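Local coordinates for protein o-succinylbenzoate synthase (Synechococcus elongatus, PDB 2OZT) that converts 2-succinyl-6-hydroxy-2,4-cyclohexadiene-1-carboxylate to 2-succinylbenzoate by loss of water, a metal-dependent step on the way to phylloquinone, at residues Q132-W137 / K163-A168; Y194-L199 / A219-V224. All coordinates share one frame; numbering follows the deposited sequence.

Contact 1. Residues Q132-W137 / K163-A168; sequences QTTFKW and KLRLDA. With NA (sodium ion), chain D; PO4 (phosphate ion), chain B.
Thr134 to Trp137 pair in parallel with Lys163 to Leu166, two neighbouring strands of the (beta/alpha)-barrel domain joined as a right-handed beta-alpha-beta unit through helix 144-157. Five backbone hydrogen bonds run from Lys163 N to Asp167 N, the last to Trp137 O at 2.9 Å. The tight part is the helix-facing side: Leu164 CD1 meets Phe135 CB at 3.8 Å and lies near Trp137 CB, while Leu166 CD2 reaches the edge of the indole at CE3. Helices 120-129 and 144-157 pack on Phe135, Trp137 and Leu164.

The other side is polar, and loosest where the far end of the exposed Lys163 side chain turns off from the pair. Next to it, Thr134 CG2, anti to the backbone N (chi1 -64° for OG1), sits over one face of the Arg165 guanidinium, 3.5 Å from NE. Arg165 NH2 donates in its own plane to phosphate O2 at 2.7 Å, and NE pairs with Glu193.

Toward the active site, Lys136 bends at chi3 (75°), carrying NZ to Asp167 OD2 at 3.0 Å, a salt bridge on the anti side of the carboxylate, 26° out of its plane. A methionine in place of Lys136 would probably leave OD2 without its cationic mate and the Asp167 carboxylate less firmly oriented. The other oxygen of that carboxylate, Asp167 OD1, binds the sodium ion at 2.5 Å.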
loop_
_atom_site.group_PDB
_atom_site.type_symbol
_atom_site.label_atom_id
_atom_site.label_comp_id
_atom_site.label_asym_id
_atom_site.label_seq_id
_atom_site.Cartn_x
_atom_site.Cartn_y
_atom_site.Cartn_z
ATOM N N GLN A 132 16.499 9.321 3.121
ATOM C CA GLN A 132 15.333 9.175 2.207
ATOM C C GLN A 132 15.420 10.208 1.109
ATOM O O GLN A 132 15.578 11.384 1.400
ATOM C CB GLN A 132 14.043 9.307 2.999
ATOM C CG GLN A 132 13.891 8.208 4.043
ATOM C CD GLN A 132 12.678 8.431 4.852
ATOM O OE1 GLN A 132 12.699 9.135 5.878
ATOM N NE2 GLN A 132 11.592 7.838 4.413
ATOM N N THR A 133 15.279 9.769 -0.138
ATOM C CA THR A 133 15.536 10.636 -1.289
ATOM C C THR A 133 14.328 10.720 -2.207
ATOM O O THR A 133 14.349 11.491 -3.171
ATOM C CB THR A 133 16.796 10.196 -2.076
ATOM O OG1 THR A 133 16.633 8.842 -2.484
ATOM C CG2 THR A 133 18.034 10.376 -1.200
ATOM N N THR A 134 13.272 9.955 -1.900
ATOM C CA THR A 134 12.003 10.049 -2.648
ATOM C C THR A 134 10.959 10.507 -1.674
ATOM O O THR A 134 10.944 10.079 -0.505
ATOM C CB THR A 134 11.597 8.669 -3.186
ATOM O OG1 THR A 134 12.602 8.251 -4.124
ATOM C CG2 THR A 134 10.258 8.708 -3.895
ATOM N N PHE A 135 10.102 11.423 -2.144
ATOM C CA PHE A 135 9.110 12.083 -1.307
ATOM C C PHE A 135 7.746 11.998 -1.952
ATOM O O PHE A 135 7.660 11.921 -3.176
ATOM C CB PHE A 135 9.470 13.584 -1.184
ATOM C CG PHE A 135 10.791 13.800 -0.495
ATOM C CD1 PHE A 135 10.850 13.902 0.873
ATOM C CD2 PHE A 135 11.958 13.833 -1.231
ATOM C CE1 PHE A 135 12.073 14.062 1.528
ATOM C CE2 PHE A 135 13.202 14.008 -0.582
ATOM C CZ PHE A 135 13.247 14.077 0.808
ATOM N N LYS A 136 6.713 12.059 -1.128
ATOM C CA LYS A 136 5.332 12.168 -1.665
ATOM C C LYS A 136 4.653 13.306 -0.958
ATOM O O LYS A 136 4.594 13.322 0.271
ATOM C CB LYS A 136 4.543 10.871 -1.430
ATOM C CG LYS A 136 3.108 10.960 -2.067
ATOM C CD LYS A 136 2.343 9.619 -1.992
ATOM C CE LYS A 136 1.835 9.339 -0.602
ATOM N NZ LYS A 136 0.731 8.314 -0.510
ATOM N N TRP A 137 4.193 14.292 -1.737
ATOM C CA TRP A 137 3.556 15.484 -1.172
ATOM C C TRP A 137 2.075 15.482 -1.536
ATOM O O TRP A 137 1.711 15.191 -2.682
ATOM C CB TRP A 137 4.226 16.730 -1.775
ATOM C CG TRP A 137 3.654 18.067 -1.302
ATOM C CD1 TRP A 137 3.289 18.397 -0.027
ATOM C CD2 TRP A 137 3.412 19.215 -2.112
ATOM N NE1 TRP A 137 2.809 19.699 -0.000
ATOM C CE2 TRP A 137 2.865 20.210 -1.267
ATOM C CE3 TRP A 137 3.588 19.500 -3.478
ATOM C CZ2 TRP A 137 2.510 21.496 -1.736
ATOM C CZ3 TRP A 137 3.209 20.783 -3.947
ATOM C CH2 TRP A 137 2.678 21.759 -3.067
ATOM N N LYS A 163 13.593 12.729 -5.738
ATOM C CA LYS A 163 12.433 12.366 -6.574
ATOM C C LYS A 163 11.175 12.735 -5.815
ATOM O O LYS A 163 11.139 12.634 -4.606
ATOM C CB LYS A 163 12.423 10.865 -6.870
ATOM C CG LYS A 163 13.545 10.405 -7.841
ATOM C CD LYS A 163 13.246 10.907 -9.282
ATOM C CE LYS A 163 14.326 10.447 -10.275
ATOM N NZ LYS A 163 14.194 9.006 -10.662
ATOM N N LEU A 164 10.138 13.211 -6.519
ATOM C CA LEU A 164 8.937 13.703 -5.862
ATOM C C LEU A 164 7.677 13.146 -6.533
ATOM O O LEU A 164 7.564 13.178 -7.765
ATOM C CB LEU A 164 8.964 15.245 -5.965
ATOM C CG LEU A 164 7.743 15.904 -5.370
ATOM C CD1 LEU A 164 7.591 15.623 -3.849
ATOM C CD2 LEU A 164 7.854 17.411 -5.704
ATOM N N ARG A 165 6.794 12.580 -5.716
ATOM C CA ARG A 165 5.469 12.101 -6.128
ATOM C C ARG A 165 4.438 13.107 -5.655
ATOM O O ARG A 165 4.582 13.645 -4.538
ATOM C CB ARG A 165 5.208 10.721 -5.467
ATOM C CG ARG A 165 6.223 9.636 -5.832
ATOM C CD ARG A 165 6.191 8.512 -4.840
ATOM N NE ARG A 165 7.213 7.541 -5.236
ATOM C CZ ARG A 165 7.416 6.365 -4.612
ATOM N NH1 ARG A 165 6.674 6.007 -3.559
ATOM N NH2 ARG A 165 8.387 5.557 -5.061
ATOM N N LEU A 166 3.435 13.398 -6.481
ATOM C CA LEU A 166 2.379 14.323 -6.062
ATOM C C LEU A 166 1.100 13.527 -5.871
ATOM O O LEU A 166 0.609 12.945 -6.839
ATOM C CB LEU A 166 2.149 15.390 -7.122
ATOM C CG LEU A 166 3.396 16.186 -7.472
ATOM C CD1 LEU A 166 3.056 17.180 -8.626
ATOM C CD2 LEU A 166 3.961 16.889 -6.258
ATOM N N ASP A 167 0.526 13.521 -4.677
ATOM C CA ASP A 167 -0.637 12.693 -4.432
ATOM C C ASP A 167 -1.889 13.543 -4.304
ATOM O O ASP A 167 -2.062 14.227 -3.295
ATOM C CB ASP A 167 -0.406 11.874 -3.158
ATOM C CG ASP A 167 -1.413 10.758 -2.988
ATOM O OD1 ASP A 167 -2.368 10.605 -3.810
ATOM O OD2 ASP A 167 -1.291 9.958 -2.015
ATOM N N ALA A 168 -2.762 13.439 -5.305
ATOM C CA ALA A 168 -4.010 14.163 -5.250
ATOM C C ALA A 168 -5.140 13.432 -4.537
ATOM O O ALA A 168 -6.193 14.050 -4.231
ATOM C CB ALA A 168 -4.442 14.542 -6.654
HETATM NA NA NA D . -3.564 8.377 -3.861
HETATM P P PO4 B . 11.909 5.922 -6.827
HETATM O O1 PO4 B . 12.413 5.522 -5.475
HETATM O O2 PO4 B . 10.443 5.662 -6.808
HETATM O O3 PO4 B . 12.165 7.420 -6.997
HETATM O O4 PO4 B . 12.451 5.296 -8.099
#

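Contact 2. Residues Y194-L199 / A219-V224; sequences YVEQPL and ALDESV. With NA (sodium ion), chain D.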
loop_
_atom_site.group_PDB
_atom_site.type_symbol
_atom_site.label_atom_id
_atom_site.label_comp_id
_atom_site.label_asym_id
_atom_site.label_seq_id
_atom_site.Cartn_x
_atom_site.Cartn_y
_atom_site.Cartn_z
ATOM N N TYR A 194 5.673 10.999 -10.594
ATOM C CA TYR A 194 4.316 10.836 -11.090
ATOM C C TYR A 194 3.352 11.656 -10.284
ATOM O O TYR A 194 3.697 12.158 -9.184
ATOM C CB TYR A 194 3.873 9.356 -11.071
ATOM C CG TYR A 194 4.034 8.537 -9.777
ATOM C CD1 TYR A 194 4.975 7.508 -9.733
ATOM C CD2 TYR A 194 3.247 8.757 -8.651
ATOM C CE1 TYR A 194 5.106 6.670 -8.596
ATOM C CE2 TYR A 194 3.387 7.924 -7.488
ATOM C CZ TYR A 194 4.315 6.916 -7.497
ATOM O OH TYR A 194 4.393 6.138 -6.364
ATOM N N VAL A 195 2.150 11.834 -10.856
ATOM C CA VAL A 195 0.990 12.336 -10.140
ATOM C C VAL A 195 0.134 11.113 -9.773
ATOM O O VAL A 195 -0.234 10.326 -10.637
ATOM C CB VAL A 195 0.177 13.376 -10.982
ATOM C CG1 VAL A 195 -1.060 13.773 -10.221
ATOM C CG2 VAL A 195 1.029 14.604 -11.348
ATOM N N GLU A 196 -0.169 10.996 -8.498
ATOM C CA GLU A 196 -0.910 9.846 -7.991
ATOM C C GLU A 196 -2.396 10.149 -7.875
ATOM O O GLU A 196 -2.769 11.172 -7.274
ATOM C CB GLU A 196 -0.359 9.434 -6.626
ATOM C CG GLU A 196 -0.923 8.138 -6.078
ATOM C CD GLU A 196 -0.170 7.723 -4.832
ATOM O OE1 GLU A 196 0.804 8.401 -4.487
ATOM O OE2 GLU A 196 -0.527 6.693 -4.227
ATOM N N GLN A 197 -3.226 9.334 -8.546
ATOM C CA GLN A 197 -4.694 9.433 -8.441
ATOM C C GLN A 197 -5.231 10.869 -8.658
ATOM O O GLN A 197 -5.832 11.446 -7.762
ATOM C CB GLN A 197 -5.207 8.783 -7.140
ATOM C CG GLN A 197 -6.685 8.382 -7.230
ATOM C CD GLN A 197 -6.908 7.125 -8.019
ATOM O OE1 GLN A 197 -6.171 6.128 -7.858
ATOM N NE2 GLN A 197 -7.914 7.120 -8.895
ATOM N N PRO A 198 -5.013 11.409 -9.860
ATOM C CA PRO A 198 -5.499 12.785 -10.028
ATOM C C PRO A 198 -7.012 12.890 -9.961
ATOM O O PRO A 198 -7.531 13.924 -9.486
ATOM C CB PRO A 198 -4.970 13.178 -11.404
ATOM C CG PRO A 198 -4.746 11.900 -12.139
ATOM C CD PRO A 198 -4.263 10.942 -11.031
ATOM N N LEU A 199 -7.718 11.843 -10.358
ATOM C CA LEU A 199 -9.197 11.869 -10.385
ATOM C C LEU A 199 -9.716 10.740 -9.531
ATOM O O LEU A 199 -8.994 9.757 -9.337
ATOM C CB LEU A 199 -9.719 11.719 -11.829
ATOM C CG LEU A 199 -9.250 12.749 -12.869
ATOM C CD1 LEU A 199 -9.751 12.340 -14.243
ATOM C CD2 LEU A 199 -9.790 14.109 -12.465
ATOM N N ALA A 219 0.008 7.618 -11.510
ATOM C CA ALA A 219 -0.094 6.376 -10.740
ATOM C C ALA A 219 -1.506 6.173 -10.243
ATOM O O ALA A 219 -2.155 7.090 -9.756
ATOM C CB ALA A 219 0.832 6.461 -9.546
ATOM N N LEU A 220 -1.981 4.932 -10.269
ATOM C CA LEU A 220 -3.261 4.589 -9.650
ATOM C C LEU A 220 -3.054 4.074 -8.245
ATOM O O LEU A 220 -2.082 3.355 -7.982
ATOM C CB LEU A 220 -3.936 3.456 -10.446
ATOM C CG LEU A 220 -4.261 3.864 -11.886
ATOM C CD1 LEU A 220 -4.732 2.623 -12.598
ATOM C CD2 LEU A 220 -5.311 4.977 -11.991
ATOM N N ASP A 221 -3.959 4.466 -7.351
ATOM C CA ASP A 221 -3.834 4.072 -5.931
ATOM C C ASP A 221 -5.219 3.652 -5.472
ATOM O O ASP A 221 -5.495 2.457 -5.388
ATOM C CB ASP A 221 -3.238 5.237 -5.126
ATOM C CG ASP A 221 -3.066 4.932 -3.654
ATOM O OD1 ASP A 221 -2.975 3.740 -3.249
ATOM O OD2 ASP A 221 -3.005 5.894 -2.847
ATOM N N GLU A 222 -6.097 4.604 -5.176
ATOM C CA GLU A 222 -7.467 4.270 -4.810
ATOM C C GLU A 222 -8.130 3.408 -5.866
ATOM O O GLU A 222 -8.992 2.565 -5.537
ATOM C CB GLU A 222 -8.269 5.566 -4.592
ATOM C CG GLU A 222 -7.933 6.337 -3.284
ATOM C CD GLU A 222 -6.772 7.328 -3.350
ATOM O OE1 GLU A 222 -5.978 7.296 -4.311
ATOM O OE2 GLU A 222 -6.614 8.143 -2.374
ATOM N N SER A 223 -7.709 3.552 -7.125
ATOM C CA SER A 223 -8.283 2.753 -8.196
ATOM C C SER A 223 -7.868 1.289 -8.197
ATOM O O SER A 223 -8.534 0.469 -8.874
ATOM C CB SER A 223 -7.919 3.341 -9.569
ATOM O OG SER A 223 -8.670 4.528 -9.866
ATOM N N VAL A 224 -6.747 0.985 -7.526
ATOM C CA VAL A 224 -6.211 -0.379 -7.556
ATOM C C VAL A 224 -5.987 -0.948 -6.156
ATOM O O VAL A 224 -4.943 -0.772 -5.557
ATOM C CB VAL A 224 -4.963 -0.544 -8.470
ATOM C CG1 VAL A 224 -5.368 -0.398 -9.966
ATOM C CG2 VAL A 224 -3.847 0.456 -8.145
HETATM NA NA NA D . -3.564 8.377 -3.861
#
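Glu196 and Ala219 form a single parallel bridge at the ends of strands 192-196 and 218-220, Ala219 N donating to Val195 O and Gln197 N to Ala219 O, after which Gln197 takes left-handed backbone angles (50/63°) and Asp221 to Val224 form a type I turn. At the start of the pairing, Ala219 CB lies over one face of the Tyr194 ring, a CH-pi contact 3.7 Å from the centroid; Phe241 meets the same ring at an inclined angle.

Gln197 carries most of the polar contact. A bend at chi2 (77°) directs its amide into the turn. OE1 accepts two backbone N-H groups: Asp221 N arrives nearly straight on at 2.8 Å, whereas Ser223 N, at 3.1 Å, comes from above the amide plane. NE2 uses both of its hydrogens close to that plane, giving one to Ser223 OG at 2.9 Å and the other to Leu199 O. Four bonds thus fix the amide's rotation and tie it to both loops.

Beside the amide, at the metal, lie the carboxylates. Asp221 OD2 and Glu222 OE1 each bind sodium at 2.7 Å, and Asp167 supplies a third ligand. The second oxygens of Asp221 and Glu222 have partners too, Asp221 OD1 in a salt bridge with Lys245 and Glu222 OE2 hydrogen-bonded to Asn169. Glu196 is a magnesium ligand, but its OE2 stays 3.5 Å from the sodium, too far to count among the ligands here, and comes within 2.9 Å of Asp221 OD2 with no hydrogen bond between them. The crowding of carboxylates at the C-terminal end of the barrel strands is consistent with a site built for a divalent cation, whose charge, with that of Lys245, would probably offset theirs.

From the N terminus the chain enters the barrel domain after the antiparallel sheet of the first domain. Contact 1 closes the loop from strand 134-138 through helix 144-157 to strand 163-167. The chain then passes helix 174-187, and contact 2 closes the next-but-one crossover, from strand 192-196 through helix 204-213 to strand 218-220. The two loops follow in series, neither nested nor crossed. Strands 163-167 and 192-196 are neighbours in the sheet, where Leu166 O and Glu196 N probably hydrogen-bond at 2.7 Å, so the contacts join four consecutive barrel strands. Together they tie the C-terminal ends of these strands around the metal site, contact 1 giving one ligand and contact 2 two.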